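Local coordinates for scarecrow-like protein 3 (Arabidopsis thaliana, PDB 6KPB) that probably acts as a transcription factor in plant development and binds zinc finger proteins of the IDD family, including JACKDAW, at residues T200-Q205 with E242-K247. Sequence-based numbering, arbitrary orientation.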
loop_
_atom_site.group_PDB
_atom_site.type_symbol
_atom_site.label_atom_id
_atom_site.label_comp_id
_atom_site.label_asym_id
_atom_site.label_seq_id
_atom_site.Cartn_x
_atom_site.Cartn_y
_atom_site.Cartn_z
ATOM N N THR A 200 20.591 13.482 22.575
ATOM C CA THR A 200 19.755 14.191 21.615
ATOM C C THR A 200 19.428 13.243 20.471
ATOM O O THR A 200 20.332 12.795 19.755
ATOM C CB THR A 200 20.454 15.445 21.094
ATOM O OG1 THR A 200 20.710 16.334 22.186
ATOM C CG2 THR A 200 19.574 16.153 20.076
ATOM N N GLY A 201 18.145 12.933 20.302
ATOM C CA GLY A 201 17.697 11.994 19.289
ATOM C C GLY A 201 17.060 12.708 18.106
ATOM O O GLY A 201 16.127 13.492 18.273
ATOM N N VAL A 202 17.561 12.402 16.912
ATOM C CA VAL A 202 17.072 12.995 15.672
ATOM C C VAL A 202 16.364 11.915 14.868
ATOM O O VAL A 202 16.942 10.857 14.591
ATOM C CB VAL A 202 18.216 13.625 14.858
ATOM C CG1 VAL A 202 17.685 14.203 13.553
ATOM C CG2 VAL A 202 18.920 14.699 15.671
ATOM N N HIS A 203 15.115 12.185 14.498
ATOM C CA HIS A 203 14.342 11.288 13.651
ATOM C C HIS A 203 13.210 12.091 13.028
ATOM O O HIS A 203 12.857 13.171 13.508
ATOM C CB HIS A 203 13.798 10.091 14.438
ATOM C CG HIS A 203 13.476 8.901 13.587
ATOM N ND1 HIS A 203 12.222 8.682 13.055
ATOM C CD2 HIS A 203 14.242 7.861 13.180
ATOM C CE1 HIS A 203 12.232 7.561 12.356
ATOM N NE2 HIS A 203 13.446 7.043 12.416
ATOM N N HIS A 204 12.652 11.557 11.946
ATOM C CA HIS A 204 11.589 12.234 11.217
ATOM C C HIS A 204 10.197 11.783 11.636
ATOM O O HIS A 204 9.209 12.267 11.075
ATOM C CB HIS A 204 11.769 12.029 9.708
ATOM C CG HIS A 204 11.778 10.591 9.290
ATOM N ND1 HIS A 204 12.909 9.806 9.349
ATOM C CD2 HIS A 204 10.795 9.798 8.801
ATOM C CE1 HIS A 204 12.623 8.590 8.917
ATOM N NE2 HIS A 204 11.346 8.559 8.579
ATOM N N GLN A 205 10.090 10.880 12.609
ATOM C CA GLN A 205 8.804 10.355 13.053
ATOM C C GLN A 205 8.716 10.483 14.565
ATOM O O GLN A 205 9.590 9.987 15.284
ATOM C CB GLN A 205 8.629 8.898 12.613
ATOM C CG GLN A 205 8.506 8.733 11.104
ATOM C CD GLN A 205 8.685 7.299 10.645
ATOM O OE1 GLN A 205 8.863 6.395 11.461
ATOM N NE2 GLN A 205 8.636 7.083 9.338
ATOM N N GLU A 242 21.707 24.570 15.367
ATOM C CA GLU A 242 21.016 25.226 16.476
ATOM C C GLU A 242 19.978 24.314 17.117
ATOM O O GLU A 242 19.782 24.362 18.337
ATOM C CB GLU A 242 20.367 26.524 15.993
ATOM N N GLN A 243 19.323 23.462 16.321
ATOM C CA GLN A 243 18.354 22.506 16.847
ATOM C C GLN A 243 18.973 21.504 17.818
ATOM O O GLN A 243 18.268 21.004 18.699
ATOM C CB GLN A 243 17.683 21.757 15.695
ATOM C CG GLN A 243 17.197 22.655 14.570
ATOM C CD GLN A 243 16.170 21.976 13.692
ATOM O OE1 GLN A 243 16.339 21.887 12.478
ATOM N NE2 GLN A 243 15.087 21.505 14.302
ATOM N N LEU A 244 20.268 21.196 17.683
ATOM C CA LEU A 244 20.910 20.263 18.604
ATOM C C LEU A 244 21.100 20.849 19.999
ATOM O O LEU A 244 21.207 20.084 20.961
ATOM C CB LEU A 244 22.261 19.815 18.046
ATOM C CG LEU A 244 22.175 19.106 16.696
ATOM C CD1 LEU A 244 23.554 18.786 16.145
ATOM C CD2 LEU A 244 21.337 17.846 16.825
ATOM N N ARG A 245 21.168 22.178 20.123
ATOM C CA ARG A 245 21.202 22.859 21.422
ATOM C C ARG A 245 22.324 22.341 22.317
ATOM O O ARG A 245 22.127 22.083 23.505
ATOM C CB ARG A 245 19.857 22.740 22.144
ATOM C CG ARG A 245 18.785 23.714 21.682
ATOM C CD ARG A 245 17.415 23.379 22.283
ATOM N NE ARG A 245 16.413 24.370 21.896
ATOM C CZ ARG A 245 15.817 24.405 20.708
ATOM N NH1 ARG A 245 16.115 23.497 19.788
ATOM N NH2 ARG A 245 14.924 25.347 20.432
ATOM N N VAL A 246 23.517 22.188 21.752
ATOM C CA VAL A 246 24.655 21.767 22.559
ATOM C C VAL A 246 25.077 22.914 23.470
ATOM O O VAL A 246 25.186 24.059 23.032
ATOM C CB VAL A 246 25.849 21.347 21.684
ATOM C CG1 VAL A 246 26.805 20.469 22.475
ATOM C CG2 VAL A 246 25.364 20.629 20.434
ATOM N N LYS A 247 25.315 22.598 24.741
ATOM C CA LYS A 247 25.762 23.576 25.718
ATOM C C LYS A 247 27.285 23.566 25.800
ATOM O O LYS A 247 27.956 22.672 25.282
ATOM C CB LYS A 247 25.135 23.294 27.085
ATOM C CG LYS A 247 23.633 23.539 27.127
ATOM C CD LYS A 247 22.957 22.787 28.263
ATOM C CE LYS A 247 21.461 23.073 28.287
ATOM N NZ LYS A 247 20.738 22.149 29.207
#
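Thr200 and Leu244 have the nearest CA atoms, 6.9 Å apart, where the end of strand 196-203 packs against the short helix 241-244 with no hydrogen bond between the two segments. The strand belongs to the parallel part of the central sheet of the GRAS domain, a Rossmann-like α/β fold, between strands 166-171 and 227-233; the helix lies on the link from strand 227-233 to strand 251-257 and packs on one face of the sheet. The side-chain contact rests on CD2 of Leu244, which lies 4.1 Å from Thr200 CG2 and equally 4.1 Å from Val202 CG2. Both strand residues point toward the helix, two positions apart, and the leucine crosses each at about a right angle. Thr200, Val202 and Leu244 are all buried, with Val232 of the adjacent strand and Leu341 among the residues packed around them. A chi1 of -61° sets OG1 of Thr200 beside the backbone N and leaves CG2 to meet the leucine. OG1 hydrogen-bonds His168, of the predicted VHIID motif, and Asn230, satisfying a buried hydroxyl; its approach to the carbonyl O of Leu244, at 4.0 Å, is no hydrogen bond.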